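Local atomic coordinates of citrate lyase, subunit 1 (Methanosaeta concilii, PDB entry 6HXI), a protein that probably catalyses the ATP-dependent cleavage of citrate with coenzyme A, giving oxaloacetate and acetyl-CoA. Residues A260-T265 / T311-H316; V273-A278 / D288-L293; G303-D308 / K350-V355; L336-A341 / M357-Y362. One frame throughout, in Å; residues are numbered along the deposited sequence.

Contact 1: A260-T265 / T311-H316. With NA (sodium ion), chain N.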
loop_
_atom_site.group_PDB
_atom_site.type_symbol
_atom_site.label_atom_id
_atom_site.label_comp_id
_atom_site.label_asym_id
_atom_site.label_seq_id
_atom_site.Cartn_x
_atom_site.Cartn_y
_atom_site.Cartn_z
ATOM N N ALA C 260 -9.894 44.758 -4.082
ATOM C CA ALA C 260 -10.980 45.482 -3.397
ATOM C C ALA C 260 -10.518 46.905 -3.084
ATOM O O ALA C 260 -9.323 47.196 -3.132
ATOM C CB ALA C 260 -11.346 44.775 -2.086
ATOM N N SER C 261 -11.473 47.781 -2.746
ATOM C CA SER C 261 -11.208 49.184 -2.431
ATOM C C SER C 261 -11.510 49.485 -0.968
ATOM O O SER C 261 -12.548 49.072 -0.462
ATOM C CB SER C 261 -12.024 50.099 -3.340
ATOM O OG SER C 261 -11.685 51.460 -3.127
ATOM N N LEU C 262 -10.562 50.137 -0.282
ATOM C CA LEU C 262 -10.652 50.575 1.106
ATOM C C LEU C 262 -10.009 51.964 1.079
ATOM O O LEU C 262 -8.789 52.082 0.890
ATOM C CB LEU C 262 -9.856 49.649 2.075
ATOM C CG LEU C 262 -10.285 48.159 2.324
ATOM C CD1 LEU C 262 -11.761 48.009 2.666
ATOM C CD2 LEU C 262 -9.812 47.224 1.231
ATOM N N LYS C 263 -10.840 53.017 1.172
ATOM C CA LYS C 263 -10.392 54.402 1.100
ATOM C C LYS C 263 -10.906 55.183 2.297
ATOM O O LYS C 263 -12.063 55.046 2.661
ATOM C CB LYS C 263 -10.838 55.059 -0.231
ATOM C CG LYS C 263 -10.318 54.352 -1.505
ATOM C CD LYS C 263 -10.664 55.061 -2.825
ATOM C CE LYS C 263 -9.578 56.025 -3.285
ATOM N NZ LYS C 263 -10.038 56.956 -4.359
ATOM N N LEU C 264 -10.041 55.978 2.930
ATOM C CA LEU C 264 -10.403 56.826 4.064
ATOM C C LEU C 264 -9.688 58.178 3.994
ATOM O O LEU C 264 -8.469 58.234 3.838
ATOM C CB LEU C 264 -10.139 56.126 5.418
ATOM C CG LEU C 264 -10.266 56.982 6.699
ATOM C CD1 LEU C 264 -11.716 57.431 6.949
ATOM C CD2 LEU C 264 -9.716 56.257 7.901
ATOM N N THR C 265 -10.466 59.258 4.109
ATOM C CA THR C 265 -10.002 60.647 4.130
ATOM C C THR C 265 -10.665 61.324 5.329
ATOM O O THR C 265 -11.892 61.462 5.358
ATOM C CB THR C 265 -10.345 61.376 2.795
ATOM O OG1 THR C 265 -9.837 60.636 1.680
ATOM C CG2 THR C 265 -9.829 62.821 2.751
ATOM N N THR C 311 -13.489 39.696 5.420
ATOM C CA THR C 311 -13.787 39.977 6.828
ATOM C C THR C 311 -12.646 40.711 7.555
ATOM O O THR C 311 -12.899 41.682 8.254
ATOM C CB THR C 311 -14.180 38.669 7.529
ATOM O OG1 THR C 311 -15.324 38.154 6.871
ATOM C CG2 THR C 311 -14.483 38.856 9.016
ATOM N N GLU C 312 -11.413 40.232 7.392
ATOM C CA GLU C 312 -10.203 40.788 7.998
ATOM C C GLU C 312 -9.985 42.221 7.535
ATOM O O GLU C 312 -9.726 43.082 8.374
ATOM C CB GLU C 312 -9.000 39.886 7.668
ATOM C CG GLU C 312 -7.653 40.333 8.206
ATOM C CD GLU C 312 -6.502 39.610 7.529
ATOM O OE1 GLU C 312 -5.775 40.249 6.735
ATOM O OE2 GLU C 312 -6.374 38.382 7.734
ATOM N N GLU C 313 -10.124 42.487 6.218
ATOM C CA GLU C 313 -9.958 43.839 5.666
ATOM C C GLU C 313 -10.993 44.811 6.230
ATOM O O GLU C 313 -10.615 45.900 6.669
ATOM C CB GLU C 313 -9.983 43.835 4.135
ATOM C CG GLU C 313 -8.755 43.160 3.538
ATOM C CD GLU C 313 -8.828 42.739 2.083
ATOM O OE1 GLU C 313 -9.934 42.748 1.496
ATOM O OE2 GLU C 313 -7.765 42.375 1.533
ATOM N N THR C 314 -12.283 44.395 6.281
ATOM C CA THR C 314 -13.375 45.232 6.798
ATOM C C THR C 314 -13.238 45.428 8.293
ATOM O O THR C 314 -13.614 46.482 8.807
ATOM C CB THR C 314 -14.767 44.699 6.392
ATOM O OG1 THR C 314 -14.983 43.427 7.015
ATOM C CG2 THR C 314 -14.934 44.582 4.892
ATOM N N TYR C 315 -12.699 44.415 8.991
ATOM C CA TYR C 315 -12.484 44.474 10.435
ATOM C C TYR C 315 -11.477 45.579 10.774
ATOM O O TYR C 315 -11.778 46.428 11.610
ATOM C CB TYR C 315 -12.019 43.102 10.959
ATOM C CG TYR C 315 -11.437 43.151 12.345
ATOM C CD1 TYR C 315 -12.261 43.172 13.462
ATOM C CD2 TYR C 315 -10.057 43.204 12.544
ATOM C CE1 TYR C 315 -11.732 43.236 14.747
ATOM C CE2 TYR C 315 -9.515 43.275 13.826
ATOM C CZ TYR C 315 -10.360 43.286 14.923
ATOM O OH TYR C 315 -9.848 43.363 16.186
ATOM N N HIS C 316 -10.298 45.584 10.106
ATOM C CA HIS C 316 -9.248 46.597 10.301
ATOM C C HIS C 316 -9.701 47.997 9.951
ATOM O O HIS C 316 -9.337 48.937 10.648
ATOM C CB HIS C 316 -7.960 46.227 9.565
ATOM C CG HIS C 316 -7.274 45.042 10.160
ATOM N ND1 HIS C 316 -7.031 43.896 9.415
ATOM C CD2 HIS C 316 -6.832 44.843 11.423
ATOM C CE1 HIS C 316 -6.438 43.048 10.241
ATOM N NE2 HIS C 316 -6.296 43.572 11.458
HETATM NA NA NA N . -7.032 48.136 -3.934
#
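At the sodium site, Ala260, just before strand 261-266, and Leu262 within it face Glu313 in the first turn of helix 311-325. The sodium ion takes the carbonyl oxygen of Ala260 at 2.6 Å; the carbonyls of Asp255 and Thr258 complete the set of protein ligands. Asp255 serves twice, because its OD1 also accepts a hydrogen bond from Leu262 N and so ties the metal-binding loop to strand 261-266. Across the contact the touches are light. Leu262 CD2 comes within 4.5 Å of Glu313 CB, and Ala260 CB lies 4.4 Å from Glu313 OE1. Glu313 spans both neighbours because its chain is stretched from CA to CD (chi2 163°): the aliphatic root stands by the leucine, while the carboxylate passes by the alanine methyl, its OE1 being hydrogen-bonded to a residue adjoining the segments. The backbones stay apart, with Leu262 CA 8.2 Å from Glu313 CA, and no hydrogen bond joins them. In this citrate-binding domain, assigned to the succinyl-CoA synthetase clan, strand 261-266 pairs antiparallel with strand 301-306, and Pro309, in the loop before the helix, touches Ala260, Leu262 and Thr314. Glu313 N is bonded to Asn310 OD1 at the start of the helix. The neighbouring Glu312 forms a salt bridge to Lys496 of a succinyl-CoA ligase alpha-type subunit. Coenzyme A passes about 6 Å from the Ala260 side chain.

Contact 2: V273-A278 / D288-L293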
loop_
_atom_site.group_PDB
_atom_site.type_symbol
_atom_site.label_atom_id
_atom_site.label_comp_id
_atom_site.label_asym_id
_atom_site.label_seq_id
_atom_site.Cartn_x
_atom_site.Cartn_y
_atom_site.Cartn_z
ATOM N N VAL C 273 -20.450 63.337 12.681
ATOM C CA VAL C 273 -21.026 62.437 11.664
ATOM C C VAL C 273 -19.938 61.570 10.998
ATOM O O VAL C 273 -19.089 62.070 10.243
ATOM C CB VAL C 273 -21.946 63.104 10.605
ATOM C CG1 VAL C 273 -22.664 62.044 9.752
ATOM C CG2 VAL C 273 -22.942 64.051 11.246
ATOM N N TRP C 274 -19.973 60.276 11.278
ATOM C CA TRP C 274 -19.014 59.374 10.656
ATOM C C TRP C 274 -19.731 58.452 9.684
ATOM O O TRP C 274 -20.924 58.135 9.853
ATOM C CB TRP C 274 -18.193 58.604 11.693
ATOM C CG TRP C 274 -17.252 59.470 12.472
ATOM C CD1 TRP C 274 -17.569 60.312 13.498
ATOM C CD2 TRP C 274 -15.833 59.570 12.292
ATOM N NE1 TRP C 274 -16.434 60.928 13.972
ATOM C CE2 TRP C 274 -15.353 60.485 13.255
ATOM C CE3 TRP C 274 -14.921 58.992 11.395
ATOM C CZ2 TRP C 274 -14.005 60.836 13.342
ATOM C CZ3 TRP C 274 -13.579 59.317 11.504
ATOM C CH2 TRP C 274 -13.136 60.231 12.462
ATOM N N THR C 275 -19.021 58.070 8.631
ATOM C CA THR C 275 -19.611 57.228 7.614
ATOM C C THR C 275 -18.749 56.030 7.246
ATOM O O THR C 275 -17.514 56.123 7.166
ATOM C CB THR C 275 -19.940 58.050 6.351
ATOM O OG1 THR C 275 -18.753 58.688 5.855
ATOM C CG2 THR C 275 -21.072 59.057 6.566
ATOM N N MET C 276 -19.415 54.910 6.982
ATOM C CA MET C 276 -18.780 53.703 6.489
ATOM C C MET C 276 -19.692 53.176 5.402
ATOM O O MET C 276 -20.506 52.275 5.617
ATOM C CB MET C 276 -18.486 52.690 7.591
ATOM C CG MET C 276 -17.683 51.521 7.079
ATOM S SD MET C 276 -16.913 50.549 8.376
ATOM C CE MET C 276 -18.329 50.267 9.469
ATOM N N VAL C 277 -19.590 53.821 4.241
ATOM C CA VAL C 277 -20.429 53.551 3.075
ATOM C C VAL C 277 -19.712 52.663 2.060
ATOM O O VAL C 277 -18.532 52.859 1.771
ATOM C CB VAL C 277 -20.991 54.860 2.442
ATOM C CG1 VAL C 277 -21.912 54.557 1.269
ATOM C CG2 VAL C 277 -21.717 55.704 3.488
ATOM N N ALA C 278 -20.439 51.673 1.553
ATOM C CA ALA C 278 -19.955 50.773 0.542
ATOM C C ALA C 278 -20.161 51.377 -0.854
ATOM O O ALA C 278 -21.266 51.813 -1.196
ATOM C CB ALA C 278 -20.675 49.455 0.656
ATOM N N ASP C 288 -23.393 63.971 -0.270
ATOM C CA ASP C 288 -24.264 64.975 -0.892
ATOM C C ASP C 288 -25.458 65.268 0.012
ATOM O O ASP C 288 -25.758 66.437 0.249
ATOM C CB ASP C 288 -24.756 64.533 -2.290
ATOM C CG ASP C 288 -23.695 64.455 -3.398
ATOM O OD1 ASP C 288 -22.517 64.781 -3.124
ATOM O OD2 ASP C 288 -24.044 64.043 -4.537
ATOM N N THR C 289 -26.109 64.205 0.541
ATOM C CA THR C 289 -27.283 64.302 1.425
ATOM C C THR C 289 -26.933 64.981 2.747
ATOM O O THR C 289 -27.693 65.831 3.186
ATOM C CB THR C 289 -27.954 62.925 1.604
ATOM O OG1 THR C 289 -28.106 62.314 0.323
ATOM C CG2 THR C 289 -29.312 63.015 2.268
ATOM N N ILE C 290 -25.786 64.626 3.369
ATOM C CA ILE C 290 -25.339 65.244 4.635
ATOM C C ILE C 290 -25.118 66.761 4.436
ATOM O O ILE C 290 -25.591 67.533 5.258
ATOM C CB ILE C 290 -24.107 64.518 5.267
ATOM C CG1 ILE C 290 -24.387 63.013 5.509
ATOM C CG2 ILE C 290 -23.669 65.205 6.573
ATOM C CD1 ILE C 290 -23.118 62.096 5.594
ATOM N N CYS C 291 -24.445 67.173 3.325
ATOM C CA CYS C 291 -24.219 68.578 2.944
ATOM C C CYS C 291 -25.532 69.276 2.631
ATOM O O CYS C 291 -25.698 70.452 2.985
ATOM C CB CYS C 291 -23.261 68.681 1.765
ATOM S SG CYS C 291 -21.581 68.118 2.123
ATOM N N ASP C 292 -26.459 68.564 1.947
ATOM C CA ASP C 292 -27.791 69.081 1.601
ATOM C C ASP C 292 -28.635 69.371 2.835
ATOM O O ASP C 292 -29.472 70.263 2.769
ATOM C CB ASP C 292 -28.548 68.174 0.613
ATOM C CG ASP C 292 -28.257 68.461 -0.852
ATOM O OD1 ASP C 292 -28.477 69.626 -1.292
ATOM O OD2 ASP C 292 -27.874 67.513 -1.576
ATOM N N LEU C 293 -28.384 68.667 3.961
ATOM C CA LEU C 293 -29.079 68.900 5.220
ATOM C C LEU C 293 -28.363 69.947 6.104
ATOM O O LEU C 293 -28.851 70.274 7.186
ATOM C CB LEU C 293 -29.346 67.591 5.973
ATOM C CG LEU C 293 -30.439 66.696 5.379
ATOM C CD1 LEU C 293 -30.260 65.262 5.803
ATOM C CD2 LEU C 293 -31.831 67.182 5.738
#
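No flat group comes between Val273, Thr275 and Ile290: the indole of Trp274 leaves the strand on the side turned from helix 280-292, where it packs against Asn301 of strand 301-306 and against Leu324 and Met325 of helix 311-325. The contact itself is made of methyl groups. Ile290 CD1 meets Thr275 CG2 at 3.8 Å and Val273 CG1 at 4.2 Å, tip to tip in both cases, so one methyl of the helix serves two strand residues spaced two apart. The Thr275 torsion (chi1 57°) sets OG1 between the backbone N and the carbonyl carbon and leaves CG2 to meet the isoleucine. This is a strand followed directly by its helix in an open alpha/beta domain, where strand 273-275 runs parallel to strand 334-338. Val413 of helix 412-417 also packs on Ile290, and Leu417 of the same helix on Val273. Farther round the helix, the two carboxylate oxygens of Asp288 accept backbone N-H groups of Gly261 and Cys263 from a succinyl-CoA ligase alpha-type subunit.

Contact 3: G303-D308 / K350-V355. With COA (coenzyme A), chain G.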
loop_
_atom_site.group_PDB
_atom_site.type_symbol
_atom_site.label_atom_id
_atom_site.label_comp_id
_atom_site.label_asym_id
_atom_site.label_seq_id
_atom_site.Cartn_x
_atom_site.Cartn_y
_atom_site.Cartn_z
ATOM N N GLY C 303 -15.218 58.228 3.394
ATOM C CA GLY C 303 -14.719 56.864 3.291
ATOM C C GLY C 303 -15.502 56.054 2.277
ATOM O O GLY C 303 -16.620 56.429 1.882
ATOM N N GLU C 304 -14.926 54.911 1.889
ATOM C CA GLU C 304 -15.460 54.020 0.867
ATOM C C GLU C 304 -14.754 52.660 0.948
ATOM O O GLU C 304 -13.536 52.593 1.099
ATOM C CB GLU C 304 -15.166 54.674 -0.504
ATOM C CG GLU C 304 -15.808 54.036 -1.703
ATOM C CD GLU C 304 -14.915 53.063 -2.446
ATOM O OE1 GLU C 304 -13.986 53.505 -3.159
ATOM O OE2 GLU C 304 -15.151 51.845 -2.308
ATOM N N TYR C 305 -15.531 51.593 0.846
ATOM C CA TYR C 305 -15.081 50.203 0.743
ATOM C C TYR C 305 -15.982 49.536 -0.300
ATOM O O TYR C 305 -17.186 49.779 -0.319
ATOM C CB TYR C 305 -15.079 49.456 2.094
ATOM C CG TYR C 305 -16.443 49.034 2.586
ATOM C CD1 TYR C 305 -17.246 49.909 3.314
ATOM C CD2 TYR C 305 -16.930 47.754 2.338
ATOM C CE1 TYR C 305 -18.503 49.523 3.769
ATOM C CE2 TYR C 305 -18.195 47.363 2.770
ATOM C CZ TYR C 305 -18.974 48.248 3.495
ATOM O OH TYR C 305 -20.218 47.864 3.912
ATOM N N SER C 306 -15.400 48.775 -1.214
ATOM C CA SER C 306 -16.132 48.078 -2.272
ATOM C C SER C 306 -15.229 47.007 -2.853
ATOM O O SER C 306 -14.179 46.738 -2.294
ATOM C CB SER C 306 -16.563 49.061 -3.358
ATOM O OG SER C 306 -15.411 49.703 -3.877
ATOM N N GLY C 307 -15.642 46.402 -3.949
ATOM C CA GLY C 307 -14.854 45.367 -4.617
ATOM C C GLY C 307 -14.696 44.097 -3.813
ATOM O O GLY C 307 -13.655 43.440 -3.879
ATOM N N ASP C 308 -15.741 43.750 -3.049
ATOM C CA ASP C 308 -15.841 42.563 -2.186
ATOM C C ASP C 308 -14.624 42.360 -1.248
ATOM O O ASP C 308 -13.908 41.361 -1.404
ATOM C CB ASP C 308 -16.149 41.290 -2.995
ATOM C CG ASP C 308 -16.605 40.081 -2.168
ATOM O OD1 ASP C 308 -17.189 40.285 -1.058
ATOM O OD2 ASP C 308 -16.413 38.933 -2.640
ATOM N N LYS C 350 -19.952 38.515 5.033
ATOM C CA LYS C 350 -18.497 38.528 5.294
ATOM C C LYS C 350 -18.020 39.913 5.726
ATOM O O LYS C 350 -17.244 40.016 6.680
ATOM C CB LYS C 350 -17.694 38.074 4.050
ATOM C CG LYS C 350 -17.917 36.632 3.642
ATOM C CD LYS C 350 -17.091 36.279 2.414
ATOM C CE LYS C 350 -17.476 34.925 1.876
ATOM N NZ LYS C 350 -16.728 34.586 0.637
ATOM N N THR C 351 -18.473 40.980 5.013
ATOM C CA THR C 351 -18.097 42.365 5.336
ATOM C C THR C 351 -18.672 42.770 6.699
ATOM O O THR C 351 -17.908 43.233 7.554
ATOM C CB THR C 351 -18.459 43.364 4.223
ATOM O OG1 THR C 351 -19.865 43.409 4.035
ATOM C CG2 THR C 351 -17.738 43.093 2.919
ATOM N N PHE C 352 -20.008 42.556 6.918
ATOM C CA PHE C 352 -20.641 42.901 8.195
ATOM C C PHE C 352 -20.137 42.037 9.342
ATOM O O PHE C 352 -20.186 42.503 10.470
ATOM C CB PHE C 352 -22.174 42.922 8.113
ATOM C CG PHE C 352 -22.763 44.176 7.495
ATOM C CD1 PHE C 352 -21.956 45.090 6.817
ATOM C CD2 PHE C 352 -24.123 44.439 7.584
ATOM C CE1 PHE C 352 -22.496 46.236 6.245
ATOM C CE2 PHE C 352 -24.662 45.591 7.013
ATOM C CZ PHE C 352 -23.842 46.486 6.356
ATOM N N LYS C 353 -19.570 40.845 9.069
ATOM C CA LYS C 353 -18.954 40.030 10.118
ATOM C C LYS C 353 -17.729 40.768 10.676
ATOM O O LYS C 353 -17.526 40.746 11.883
ATOM C CB LYS C 353 -18.566 38.624 9.620
ATOM C CG LYS C 353 -17.881 37.775 10.685
ATOM C CD LYS C 353 -17.991 36.294 10.429
ATOM C CE LYS C 353 -17.790 35.504 11.704
ATOM N NZ LYS C 353 -16.355 35.310 12.034
ATOM N N GLY C 354 -16.965 41.435 9.792
ATOM C CA GLY C 354 -15.802 42.252 10.143
ATOM C C GLY C 354 -16.196 43.498 10.930
ATOM O O GLY C 354 -15.549 43.843 11.925
ATOM N N VAL C 355 -17.291 44.156 10.495
ATOM C CA VAL C 355 -17.885 45.353 11.121
ATOM C C VAL C 355 -18.385 44.994 12.542
ATOM O O VAL C 355 -18.090 45.719 13.490
ATOM C CB VAL C 355 -19.010 45.971 10.232
ATOM C CG1 VAL C 355 -19.744 47.105 10.956
ATOM C CG2 VAL C 355 -18.468 46.438 8.876
HETATM N N1A COA G . 1.797 32.089 -6.759
HETATM C C2A COA G . 2.013 33.219 -7.441
HETATM N N3A COA G . 1.127 34.145 -7.832
HETATM C C4A COA G . -0.124 33.786 -7.504
HETATM C C5A COA G . -0.502 32.649 -6.810
HETATM C C6A COA G . 0.529 31.784 -6.394
HETATM N N6A COA G . 0.326 30.706 -5.638
HETATM N N7A COA G . -1.883 32.556 -6.738
HETATM C C8A COA G . -2.302 33.624 -7.368
HETATM N N9A COA G . -1.294 34.413 -7.863
HETATM C C1B COA G . -1.423 35.643 -8.642
HETATM C C2B COA G . -2.246 35.531 -9.919
HETATM O O2B COA G . -1.467 34.995 -10.991
HETATM C C3B COA G . -2.609 37.003 -10.144
HETATM O O3B COA G . -1.521 37.744 -10.737
HETATM P P3B COA G . -1.722 39.054 -11.623
HETATM O O7A COA G . -2.547 40.001 -10.820
HETATM O O8A COA G . -0.353 39.553 -11.919
HETATM O O9A COA G . -2.385 38.580 -12.929
HETATM C C4B COA G . -2.715 37.580 -8.727
HETATM O O4B COA G . -2.069 36.626 -7.857
HETATM C C5B COA G . -4.116 37.860 -8.245
HETATM O O5B COA G . -4.935 36.727 -8.596
HETATM P P1A COA G . -6.446 36.919 -9.190
HETATM O O1A COA G . -7.275 35.688 -9.140
HETATM O O2A COA G . -6.443 37.588 -10.556
HETATM O O3A COA G . -6.906 37.974 -8.085
HETATM P P2A COA G . -8.218 38.684 -7.531
HETATM O O4A COA G . -8.811 37.867 -6.454
HETATM O O5A COA G . -7.746 40.017 -6.995
HETATM O O6A COA G . -9.238 38.862 -8.778
HETATM C CBP COA G . -10.576 40.732 -9.592
HETATM C CCP COA G . -9.218 40.022 -9.630
HETATM C CDP COA G . -10.511 41.938 -10.539
HETATM C CEP COA G . -11.712 39.793 -10.043
HETATM C CAP COA G . -10.850 41.203 -8.137
HETATM O OAP COA G . -9.712 41.836 -7.580
HETATM C C9P COA G . -12.073 42.085 -7.923
HETATM O O9P COA G . -13.192 41.574 -7.836
HETATM N N8P COA G . -11.855 43.406 -7.823
HETATM C C7P COA G . -12.933 44.380 -7.714
HETATM C C6P COA G . -12.988 45.286 -8.914
HETATM C C5P COA G . -14.034 46.365 -8.770
HETATM O O5P COA G . -14.345 46.799 -7.662
HETATM N N4P COA G . -14.604 46.790 -9.897
HETATM C C3P COA G . -15.702 47.747 -9.919
HETATM C C2P COA G . -17.046 47.101 -9.650
HETATM S S1P COA G . -18.275 48.407 -9.926
HETATM O O HOH W 1 -21.226 45.539 3.005
#
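Tyr305 meets Phe352 and Thr351 of helix 348-361 by van der Waals contact. Its CG sits between the backbone N and the carbonyl carbon (chi1 76°), from where the ring extends to the helix. Tyr305 OH lies 3.6 Å from Phe352 CE1, at that ring's edge and near its plane, and the two side chains cross at about a right angle. Tyr305 CE2 stands 4.3 Å from Thr351 CB. Water adds a polar bridge: it is 2.7 Å from Tyr305 OH, in the tyrosine ring plane, and donates to Thr351 OG1 over 2.7 Å. Thr351 OG1 is also bonded to Asp347 O. Within strand 301-306 Ser306 OG donates to Glu304 OE2 on its syn side at 2.7 Å; the other oxygen, OE1, is bonded to Ser261 OG of the paired strand 261-266. Gly307 CA lies 3.4 Å from coenzyme A O5P, and Gly307 N is bonded to citrate. With Tyr305 about 5 Å from citrate, the contact borders the ligand site of this citrate-binding domain.

Contact 4: L336-A341 / M357-Y362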
loop_
_atom_site.group_PDB
_atom_site.type_symbol
_atom_site.label_atom_id
_atom_site.label_comp_id
_atom_site.label_asym_id
_atom_site.label_seq_id
_atom_site.Cartn_x
_atom_site.Cartn_y
_atom_site.Cartn_z
ATOM N N LEU C 336 -22.824 57.021 13.586
ATOM C CA LEU C 336 -22.132 56.115 12.652
ATOM C C LEU C 336 -23.119 55.612 11.586
ATOM O O LEU C 336 -24.044 54.866 11.908
ATOM C CB LEU C 336 -21.418 54.930 13.349
ATOM C CG LEU C 336 -20.665 53.901 12.434
ATOM C CD1 LEU C 336 -19.626 54.576 11.479
ATOM C CD2 LEU C 336 -19.997 52.809 13.260
ATOM N N LEU C 337 -22.901 56.029 10.319
ATOM C CA LEU C 337 -23.751 55.653 9.192
ATOM C C LEU C 337 -23.105 54.573 8.341
ATOM O O LEU C 337 -22.191 54.848 7.566
ATOM C CB LEU C 337 -24.136 56.886 8.348
ATOM C CG LEU C 337 -24.821 58.044 9.095
ATOM C CD1 LEU C 337 -24.825 59.294 8.255
ATOM C CD2 LEU C 337 -26.246 57.693 9.481
ATOM N N ILE C 338 -23.573 53.334 8.524
ATOM C CA ILE C 338 -23.116 52.140 7.800
ATOM C C ILE C 338 -24.092 51.904 6.663
ATOM O O ILE C 338 -25.062 51.148 6.788
ATOM C CB ILE C 338 -22.933 50.899 8.727
ATOM C CG1 ILE C 338 -22.226 51.292 10.072
ATOM C CG2 ILE C 338 -22.181 49.779 7.951
ATOM C CD1 ILE C 338 -21.987 50.195 11.080
ATOM N N GLY C 339 -23.850 52.598 5.566
ATOM C CA GLY C 339 -24.741 52.533 4.418
ATOM C C GLY C 339 -24.165 51.894 3.182
ATOM O O GLY C 339 -23.111 51.255 3.225
ATOM N N GLY C 340 -24.881 52.082 2.086
ATOM C CA GLY C 340 -24.503 51.582 0.780
ATOM C C GLY C 340 -25.704 51.232 -0.064
ATOM O O GLY C 340 -26.840 51.202 0.425
ATOM N N ALA C 341 -25.447 50.953 -1.342
ATOM C CA ALA C 341 -26.486 50.547 -2.277
ATOM C C ALA C 341 -26.743 49.052 -2.113
ATOM O O ALA C 341 -26.244 48.434 -1.171
ATOM C CB ALA C 341 -26.043 50.848 -3.710
ATOM N N MET C 357 -17.424 42.406 14.460
ATOM C CA MET C 357 -16.231 42.078 15.265
ATOM C C MET C 357 -15.535 43.309 15.859
ATOM O O MET C 357 -15.119 43.279 17.023
ATOM C CB MET C 357 -15.237 41.248 14.456
ATOM C CG MET C 357 -15.640 39.807 14.344
ATOM S SD MET C 357 -14.576 38.858 13.254
ATOM C CE MET C 357 -14.521 37.308 14.211
ATOM N N ALA C 358 -15.427 44.393 15.056
ATOM C CA ALA C 358 -14.824 45.644 15.504
ATOM C C ALA C 358 -15.727 46.339 16.519
ATOM O O ALA C 358 -15.223 46.755 17.563
ATOM C CB ALA C 358 -14.545 46.552 14.330
ATOM N N LEU C 359 -17.063 46.401 16.249
ATOM C CA LEU C 359 -18.054 47.014 17.144
ATOM C C LEU C 359 -18.095 46.330 18.507
ATOM O O LEU C 359 -18.208 47.023 19.522
ATOM C CB LEU C 359 -19.454 47.070 16.515
ATOM C CG LEU C 359 -19.651 48.044 15.348
ATOM C CD1 LEU C 359 -20.922 47.729 14.593
ATOM C CD2 LEU C 359 -19.674 49.485 15.811
ATOM N N GLU C 360 -17.949 44.980 18.530
ATOM C CA GLU C 360 -17.882 44.158 19.746
ATOM C C GLU C 360 -16.678 44.575 20.589
ATOM O O GLU C 360 -16.802 44.692 21.810
ATOM C CB GLU C 360 -17.754 42.668 19.391
ATOM C CG GLU C 360 -19.080 41.940 19.245
ATOM C CD GLU C 360 -18.985 40.506 18.749
ATOM O OE1 GLU C 360 -18.542 40.297 17.594
ATOM O OE2 GLU C 360 -19.408 39.596 19.498
ATOM N N GLU C 361 -15.519 44.802 19.932
ATOM C CA GLU C 361 -14.270 45.204 20.582
ATOM C C GLU C 361 -14.294 46.615 21.139
ATOM O O GLU C 361 -13.656 46.873 22.162
ATOM C CB GLU C 361 -13.071 45.009 19.645
ATOM C CG GLU C 361 -12.356 43.700 19.920
ATOM C CD GLU C 361 -11.149 43.421 19.051
ATOM O OE1 GLU C 361 -10.205 44.246 19.055
ATOM O OE2 GLU C 361 -11.130 42.355 18.391
ATOM N N TYR C 362 -15.016 47.528 20.466
ATOM C CA TYR C 362 -15.151 48.930 20.861
ATOM C C TYR C 362 -16.387 49.214 21.736
ATOM O O TYR C 362 -16.686 50.380 21.973
ATOM C CB TYR C 362 -15.109 49.846 19.620
ATOM C CG TYR C 362 -13.700 50.233 19.237
ATOM C CD1 TYR C 362 -12.914 49.393 18.453
ATOM C CD2 TYR C 362 -13.134 51.422 19.686
ATOM C CE1 TYR C 362 -11.601 49.730 18.125
ATOM C CE2 TYR C 362 -11.823 51.770 19.365
ATOM C CZ TYR C 362 -11.061 50.919 18.586
ATOM O OH TYR C 362 -9.768 51.252 18.269
#
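The backbone bond from Tyr362 N to Ala358 O, 3.0 Å long, closes the last turn of the helix that sets Leu359 against Leu336 and Ile338. The same carbonyl oxygen lies in the plane of the Tyr362 ring, at its edge. Between helix and strand the meeting is wholly apolar. Leu359 divides its fork between two partners: CD2 touches Leu336 CD2 at 4.2 Å, and CD1 touches Ile338 CD1 at 4.4 Å. CG anti to the backbone N (chi1 179°) carries the Leu336 fork toward the helix, and chi2 (54°) leaves CD2 as the branch that touches. The distance from Leu336 CA to Leu359 CA, 10.9 Å, is bridged by the length of both leucines. Ile373 of the adjacent strand 371-376 packs on all three residues, and Met389, Leu392 and Leu396 of helix 382-396 reach Leu359 as well. Beyond the strand, Gly340 has a backbone conformation in which a side chain would run into the preceding carbonyl oxygen; its N is bonded to Tyr286 OH and its O to Arg376 NH1. On the helix, Glu360 forms a salt bridge with Arg395. Strand 334-338 runs parallel to strand 371-376 as its neighbour, with helix 348-361 on the connection between them, so the contact is the inner packing of a beta-alpha-beta crossover, the building unit of the domain's open parallel sheet.

All four contacts are buried, but they differ in setting. Contacts 2 and 4 are purely apolar and lie on the parallel sheet, where strands 273-275 and 334-338 are neighbours; Met276 N to Leu337 O, 2.8 Å, is a probable hydrogen bond between them. Contacts 1 and 3, centred about 6 Å apart, use the antiparallel pair 261-266 and 301-306 and lie at the ligand end of the domain: sodium binds beside contact 1, while a water bridges contact 3 and coenzyme A touches Gly307 there. Helix 348-361 serves contact 3 near its start and contact 4 at its end. Helix 311-325 of contact 1 reaches both ends: Thr311 OG1 bonds to Lys350 O, and Tyr315 OH to Glu361 OE2.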